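Local coordinates for protein alpha-fucosidase GH29 (Fusarium graminearum, PDB 4PSR) that hydrolyses alpha-L-fucosides as a family GH29 alpha-L-fucosidase, probably releasing alpha-1,6-linked fucose from the core N-acetylglucosamine of glycoproteins, at residues Ala378-Tyr382 and Lys515-Leu519; Val431-Asn437 and Gln466-Leu471; Asn437-Asp441 and Pro496-Pro500. All blocks are in the same frame, centred on the assembly; numbering follows the deposited sequence.

Contact 1 (Ala378-Tyr382 and Lys515-Leu519); sequences AWDIY and KGVAL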
# COMPACT_ATOMS: atom_id res chain seq x y z
N ALA A 378 -8.63 -4.08 -11.28
CA ALA A 378 -9.45 -2.90 -11.38
C ALA A 378 -10.18 -2.87 -12.71
O ALA A 378 -9.69 -3.39 -13.73
CB ALA A 378 -8.54 -1.67 -11.24
N TRP A 379 -11.35 -2.26 -12.70
CA TRP A 379 -12.09 -1.96 -13.92
C TRP A 379 -11.47 -0.69 -14.52
O TRP A 379 -10.37 -0.34 -14.14
CB TRP A 379 -13.56 -1.76 -13.58
CG TRP A 379 -14.51 -1.89 -14.74
CD1 TRP A 379 -14.33 -2.63 -15.87
CD2 TRP A 379 -15.80 -1.29 -14.84
NE1 TRP A 379 -15.45 -2.52 -16.68
CE2 TRP A 379 -16.35 -1.68 -16.08
CE3 TRP A 379 -16.53 -0.42 -14.03
CZ2 TRP A 379 -17.60 -1.27 -16.51
CZ3 TRP A 379 -17.79 -0.01 -14.45
CH2 TRP A 379 -18.31 -0.44 -15.69
N ASP A 380 -12.14 0.01 -15.44
CA ASP A 380 -11.59 1.29 -15.90
C ASP A 380 -12.16 2.46 -15.11
O ASP A 380 -11.70 3.58 -15.27
CB ASP A 380 -11.76 1.52 -17.41
CG ASP A 380 -10.93 0.54 -18.25
OD1 ASP A 380 -9.74 0.27 -17.94
OD2 ASP A 380 -11.49 0.01 -19.22
N ILE A 381 -13.17 2.20 -14.29
CA ILE A 381 -13.77 3.20 -13.41
C ILE A 381 -13.79 2.57 -12.02
O ILE A 381 -14.20 1.42 -11.89
CB ILE A 381 -15.20 3.53 -13.88
CG1 ILE A 381 -15.17 4.19 -15.27
CG2 ILE A 381 -15.90 4.44 -12.86
CD1 ILE A 381 -16.54 4.27 -15.94
N TYR A 382 -13.28 3.26 -11.00
CA TYR A 382 -13.08 2.59 -9.70
C TYR A 382 -14.36 2.44 -8.88
O TYR A 382 -14.48 1.53 -8.07
CB TYR A 382 -12.00 3.25 -8.84
CG TYR A 382 -12.36 4.58 -8.30
CD1 TYR A 382 -13.08 4.70 -7.13
CD2 TYR A 382 -11.97 5.73 -8.97
CE1 TYR A 382 -13.43 5.96 -6.63
CE2 TYR A 382 -12.30 6.96 -8.50
CZ TYR A 382 -13.01 7.07 -7.35
OH TYR A 382 -13.33 8.33 -6.89
N LYS A 515 -12.20 -4.13 -28.39
CA LYS A 515 -11.61 -3.91 -27.07
C LYS A 515 -11.64 -2.42 -26.79
O LYS A 515 -11.41 -1.63 -27.69
CB LYS A 515 -10.17 -4.40 -27.05
CG LYS A 515 -9.98 -5.79 -27.61
CD LYS A 515 -8.57 -6.32 -27.35
CE LYS A 515 -7.52 -5.59 -28.18
NZ LYS A 515 -6.15 -6.07 -27.86
N GLY A 516 -11.91 -2.02 -25.55
CA GLY A 516 -11.91 -0.62 -25.22
C GLY A 516 -11.52 -0.31 -23.79
O GLY A 516 -11.54 -1.19 -22.93
N VAL A 517 -11.22 0.96 -23.57
CA VAL A 517 -10.84 1.48 -22.26
C VAL A 517 -11.58 2.79 -22.06
O VAL A 517 -11.50 3.70 -22.89
CB VAL A 517 -9.32 1.73 -22.17
CG1 VAL A 517 -8.95 2.35 -20.82
CG2 VAL A 517 -8.56 0.43 -22.38
N ALA A 518 -12.32 2.89 -20.95
CA ALA A 518 -12.93 4.16 -20.53
C ALA A 518 -11.89 5.03 -19.79
O ALA A 518 -11.04 4.51 -19.06
CB ALA A 518 -14.12 3.91 -19.66
N LEU A 519 -11.95 6.34 -20.04
CA LEU A 519 -11.02 7.32 -19.45
C LEU A 519 -11.77 8.46 -18.78
O LEU A 519 -12.64 9.09 -19.36
CB LEU A 519 -10.09 7.88 -20.53
CG LEU A 519 -9.26 6.87 -21.32
CD1 LEU A 519 -8.51 7.57 -22.46
CD2 LEU A 519 -8.27 6.13 -20.41
O HOH W 1 -9.56 4.32 -16.78

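Contact 2 (Val431-Asn437 and Gln466-Leu471); sequences VKNLGSN and QSKDAL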
# COMPACT_ATOMS: atom_id res chain seq x y z
N VAL A 431 -26.37 1.54 -10.63
CA VAL A 431 -25.01 1.62 -11.18
C VAL A 431 -25.02 2.60 -12.34
O VAL A 431 -25.40 2.24 -13.46
CB VAL A 431 -24.50 0.22 -11.61
CG1 VAL A 431 -23.03 0.29 -12.01
CG2 VAL A 431 -24.72 -0.81 -10.50
N LYS A 432 -24.58 3.83 -12.10
CA LYS A 432 -24.64 4.85 -13.13
C LYS A 432 -23.87 4.49 -14.39
O LYS A 432 -24.28 4.82 -15.50
CB LYS A 432 -24.16 6.19 -12.60
CG LYS A 432 -25.05 6.75 -11.51
CD LYS A 432 -24.51 8.10 -10.99
CE LYS A 432 -25.52 8.82 -10.11
NZ LYS A 432 -26.74 9.22 -10.87
N ASN A 433 -22.72 3.85 -14.22
CA ASN A 433 -21.88 3.55 -15.35
C ASN A 433 -22.33 2.37 -16.20
O ASN A 433 -21.65 2.01 -17.14
CB ASN A 433 -20.40 3.41 -14.92
CG ASN A 433 -19.78 4.75 -14.62
OD1 ASN A 433 -19.53 5.54 -15.52
ND2 ASN A 433 -19.59 5.04 -13.35
N LEU A 434 -23.49 1.80 -15.88
CA LEU A 434 -24.11 0.79 -16.72
C LEU A 434 -25.51 1.23 -17.18
O LEU A 434 -26.27 0.40 -17.69
CB LEU A 434 -24.17 -0.56 -16.00
CG LEU A 434 -22.80 -1.22 -15.70
CD1 LEU A 434 -23.03 -2.45 -14.85
CD2 LEU A 434 -22.05 -1.56 -16.98
N GLY A 435 -25.82 2.52 -17.01
CA GLY A 435 -27.08 3.09 -17.50
C GLY A 435 -27.01 3.37 -19.00
O GLY A 435 -25.98 3.15 -19.63
N SER A 436 -28.11 3.87 -19.57
CA SER A 436 -28.15 4.13 -21.00
C SER A 436 -27.31 5.35 -21.35
O SER A 436 -26.75 5.42 -22.45
CB SER A 436 -29.59 4.28 -21.50
OG SER A 436 -30.28 3.05 -21.41
N ASN A 437 -27.22 6.31 -20.44
CA ASN A 437 -26.40 7.50 -20.67
C ASN A 437 -24.94 7.09 -20.86
O ASN A 437 -24.18 7.73 -21.58
CB ASN A 437 -26.47 8.51 -19.52
CG ASN A 437 -27.77 9.29 -19.51
OD1 ASN A 437 -28.53 9.27 -20.48
ND2 ASN A 437 -28.03 9.99 -18.40
N GLN A 466 -32.75 -0.81 -16.91
CA GLN A 466 -31.74 0.17 -17.29
C GLN A 466 -32.41 1.50 -17.64
O GLN A 466 -33.03 1.63 -18.69
CB GLN A 466 -30.93 -0.33 -18.49
CG GLN A 466 -29.74 0.53 -18.83
CD GLN A 466 -29.08 0.15 -20.13
OE1 GLN A 466 -29.74 -0.18 -21.12
NE2 GLN A 466 -27.75 0.21 -20.14
N SER A 467 -32.28 2.48 -16.75
CA SER A 467 -32.71 3.84 -17.04
C SER A 467 -31.58 4.61 -17.70
O SER A 467 -30.46 4.08 -17.83
CB SER A 467 -33.15 4.53 -15.73
OG SER A 467 -32.06 4.68 -14.81
N LYS A 468 -31.85 5.84 -18.13
CA LYS A 468 -30.81 6.75 -18.59
C LYS A 468 -29.73 6.88 -17.55
O LYS A 468 -28.54 6.84 -17.87
CB LYS A 468 -31.39 8.13 -18.87
CG LYS A 468 -32.28 8.18 -20.06
CD LYS A 468 -32.95 9.54 -20.17
CE LYS A 468 -31.97 10.63 -20.54
NZ LYS A 468 -32.66 11.95 -20.64
N ASP A 469 -30.14 7.05 -16.30
CA ASP A 469 -29.20 7.36 -15.23
C ASP A 469 -28.38 6.15 -14.78
O ASP A 469 -27.24 6.32 -14.36
CB ASP A 469 -29.94 7.95 -14.03
CG ASP A 469 -30.50 9.35 -14.29
OD1 ASP A 469 -30.02 10.04 -15.21
OD2 ASP A 469 -31.42 9.76 -13.56
N ALA A 470 -28.94 4.95 -14.86
CA ALA A 470 -28.30 3.78 -14.23
C ALA A 470 -28.90 2.43 -14.55
O ALA A 470 -30.08 2.31 -14.90
CB ALA A 470 -28.34 3.95 -12.71
N LEU A 471 -28.11 1.39 -14.37
CA LEU A 471 -28.67 0.06 -14.17
C LEU A 471 -29.22 -0.01 -12.75
O LEU A 471 -28.47 0.03 -11.77
CB LEU A 471 -27.63 -1.04 -14.40
CG LEU A 471 -27.96 -2.48 -13.99
CD1 LEU A 471 -29.25 -2.97 -14.68
CD2 LEU A 471 -26.82 -3.46 -14.29
O HOH W 2 -25.84 6.15 -17.27
O HOH W 3 -32.63 3.32 -20.54
O HOH W 4 -27.06 10.63 -15.76
O HOH W 5 -30.09 11.96 -17.55

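Contact 3 (Asn437-Asp441 and Pro496-Pro500); sequences NALVD and PVPQP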
# COMPACT_ATOMS: atom_id res chain seq x y z
N ASN A 437 -27.22 6.31 -20.44
CA ASN A 437 -26.40 7.50 -20.67
C ASN A 437 -24.94 7.09 -20.86
O ASN A 437 -24.18 7.73 -21.58
CB ASN A 437 -26.47 8.51 -19.52
CG ASN A 437 -27.77 9.29 -19.51
OD1 ASN A 437 -28.53 9.27 -20.48
ND2 ASN A 437 -28.03 9.99 -18.40
N ALA A 438 -24.58 5.98 -20.22
CA ALA A 438 -23.22 5.44 -20.35
C ALA A 438 -23.01 4.72 -21.68
O ALA A 438 -21.95 4.16 -21.91
CB ALA A 438 -22.93 4.50 -19.19
N LEU A 439 -24.03 4.72 -22.54
CA LEU A 439 -23.95 4.11 -23.87
C LEU A 439 -23.61 2.64 -23.76
O LEU A 439 -22.88 2.09 -24.59
CB LEU A 439 -22.94 4.84 -24.77
CG LEU A 439 -23.03 6.37 -24.85
CD1 LEU A 439 -22.04 6.96 -25.86
CD2 LEU A 439 -24.44 6.77 -25.22
N VAL A 440 -24.14 2.00 -22.72
CA VAL A 440 -23.87 0.59 -22.46
C VAL A 440 -25.03 -0.29 -22.94
O VAL A 440 -26.19 -0.04 -22.61
CB VAL A 440 -23.62 0.42 -20.94
CG1 VAL A 440 -23.92 -0.98 -20.45
CG2 VAL A 440 -22.17 0.79 -20.61
N ASP A 441 -24.71 -1.31 -23.74
CA ASP A 441 -25.70 -2.29 -24.20
C ASP A 441 -25.65 -3.48 -23.26
O ASP A 441 -24.62 -4.13 -23.14
CB ASP A 441 -25.40 -2.73 -25.63
CG ASP A 441 -26.56 -3.50 -26.27
OD1 ASP A 441 -27.25 -4.29 -25.58
OD2 ASP A 441 -26.77 -3.32 -27.49
N PRO A 496 -19.07 -4.63 -20.98
CA PRO A 496 -19.19 -3.46 -21.86
C PRO A 496 -18.30 -2.29 -21.43
O PRO A 496 -18.01 -2.15 -20.23
CB PRO A 496 -20.67 -3.05 -21.71
CG PRO A 496 -21.35 -4.24 -21.22
CD PRO A 496 -20.37 -5.04 -20.42
N VAL A 497 -17.88 -1.47 -22.39
CA VAL A 497 -17.05 -0.31 -22.12
C VAL A 497 -17.92 0.92 -21.89
O VAL A 497 -18.56 1.43 -22.83
CB VAL A 497 -16.06 -0.04 -23.25
CG1 VAL A 497 -15.17 1.18 -22.93
CG2 VAL A 497 -15.20 -1.29 -23.47
N PRO A 498 -17.98 1.40 -20.66
CA PRO A 498 -18.85 2.54 -20.40
C PRO A 498 -18.31 3.85 -20.98
O PRO A 498 -17.09 4.06 -21.15
CB PRO A 498 -18.89 2.60 -18.88
CG PRO A 498 -17.54 2.06 -18.47
CD PRO A 498 -17.24 0.99 -19.45
N GLN A 499 -19.24 4.75 -21.29
CA GLN A 499 -18.90 6.11 -21.65
C GLN A 499 -19.03 7.01 -20.41
O GLN A 499 -20.12 7.22 -19.91
CB GLN A 499 -19.83 6.62 -22.76
CG GLN A 499 -19.39 7.93 -23.36
CD GLN A 499 -18.09 7.80 -24.15
OE1 GLN A 499 -17.80 6.75 -24.73
NE2 GLN A 499 -17.30 8.85 -24.15
N PRO A 500 -17.92 7.55 -19.90
CA PRO A 500 -18.02 8.43 -18.74
C PRO A 500 -18.86 9.68 -19.03
O PRO A 500 -18.86 10.13 -20.19
CB PRO A 500 -16.56 8.84 -18.47
CG PRO A 500 -15.76 7.72 -19.04
CD PRO A 500 -16.52 7.32 -20.29
O HOH W 6 -21.95 9.10 -20.73
O HOH W 7 -20.32 1.06 -24.58

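Contact 1 (Ala378-Tyr382 and Lys515-Leu519)
Asp-380 meets Val-517 and Ala-518 in a small, partly hydrated contact between two parts of the fold: a loop that runs from helix 353-369 to strand 383-384, and the outermost strand, 516-519, of a four-stranded antiparallel sheet near the C terminus. The example illustrates how one acidic side chain and one water can join a loop to the margin of a sheet. The CB of Asp-380 points at the strand and lies 4.0 Å from the CB of Ala-518. With its CG anti to the carbonyl carbon (chi1 -67°), the carboxylate is laid against the backbone between Val-517 and Ala-518, its side chain crossing that of Val-517 at roughly a right angle. OD1 rests against Val-517 CG1 at 3.6 Å, while OD2 lies 3.4 Å from Val-517 CA and accepts a weak hydrogen bond from Ala-518 N at 3.5 Å.

Strand 516-519 pairs on its other edge with strand 504-507, through backbone bonds between Val-517 and Val-506 and between Leu-519 and Ala-504. The loop thus approaches a sheet edge without adding a strand to it, and water replaces direct pairing: water 1 donates to the O of Asp-380 and to the O of Ala-518, both at 2.7 Å. Beside this polar bridge, Ile-381 brings its CD1 to 4.5 Å from the CB of Ala-518, a loose apolar touch.

The carboxylate has further partners. Asp-380 OD1 is hydrogen-bonded to a hydroxyl of a bound Tris molecule, probably from the crystallisation liquor, and forms a long, weak ion pair with Arg-297. Helix 526-532 adds Ala-532, which touches the side chains of both Asp-380 and Val-517.

Contact 2 (Val431-Asn437 and Gln466-Leu471)
An antiparallel hydrogen-bonded pair, Val-431 with Leu-471, begins this contact in the C-terminal beta domain, and two turns continue it beyond the strand ends. Val-431 N donates to Leu-471 O at 2.8 Å, nearly straight at 170°. In return Leu-471 N donates to Val-431 O, which also accepts from Leu-434 N; the two donors come from opposite faces of the carbonyl plane, so one oxygen both joins the strands and closes the turn.

Past the pair the backbones stay close. The CA atoms of Gly-435 and Ala-470 are 3.6 Å apart, an approach in which the glycine has only hydrogens to set against the facing turn. Ser-436 N then bonds to Ser-467 O, and Asn-437 N to Lys-468 O at 2.9 Å. Gln-466, extended with CG anti to its own N (chi1 -172°), sends NE2 to Leu-434 O at 2.9 Å, the acceptor lying in its amide plane. The same NE2 also bonds to Val-440 O, so two carbonyls hold the amide. In one of the two deposited conformers of Asp-469, two waters link its OD1 to Asn-437 ND2.

On the apolar side Leu-434 and Leu-471 run side by side, CB to CB 3.8 Å. Both lean on Leu-489 of strand 485-491, while Val-431 packs against Ile-405 and Phe-407 of strand 405-409.

Contact 3 (Asn437-Asp441 and Pro496-Pro500)
Val-440 rests its two methyl groups on two prolines, Pro-496 and Pro-498, where two irregular loop segments run nearly antiparallel, their end-to-end directions 161° apart. The branches divide the work. CG1, anti to the backbone N (chi1 155°), meets the CB of Pro-496 at 4.1 Å, and the two side chains cross at about a right angle. CG2 lies alongside Pro-498, 3.8 Å from its CA, the two side chains pointing the same way. The branched end of Val-440 fills the notch between Pro-496 and Pro-498, while the Pro-496 ring also brings CG to 3.8 Å from Asp-441 O.

Further along, Leu-439 lies beside Gln-499 and points the same way, its CD1 3.8 Å from Gln-499 CG. The bend of the glutamine at chi2 (68°) turns its amide off this apolar flank, and NE2 bonds instead to Arg-543 O and Ser-545 OG. Between these two groups of side chains, Gln-499 N donates to Ala-438 O at 2.8 Å.

Waters flank that bond: water 6 lies between the O atoms of Asn-437 and Gln-499, within bonding distance of both, and water 7 donates to those of Leu-439 and Val-497. Pro-496 and Pro-498 have no backbone N-H to give, which is consistent with a junction held by one direct backbone bond, water-bridged carbonyls and apolar contact.

Overall arrangement
Followed from the N terminus, the chain leaves the catalytic barrel and helix 353-369 and enters 378-382, whose partner, 515-519, comes only after the beta domain has been traversed; contact 1 therefore closes the longest loop, and contacts 2 and 3 both fall within it. These two cross: 431-437 and 437-441 come first, sharing Asn-437, then 466-471 and 496-500 follow in the same order. Gln-466 NE2 to Val-440 O, a probable hydrogen bond, connects them. Pro-498 of contact 3 touches Ile-381 and Ala-518 of contact 1 and Asn-433 of contact 2, so the loop between helix 353-369 and strand 383-384, the beta domain's turns and the sheet edged by strand 516-519 meet here.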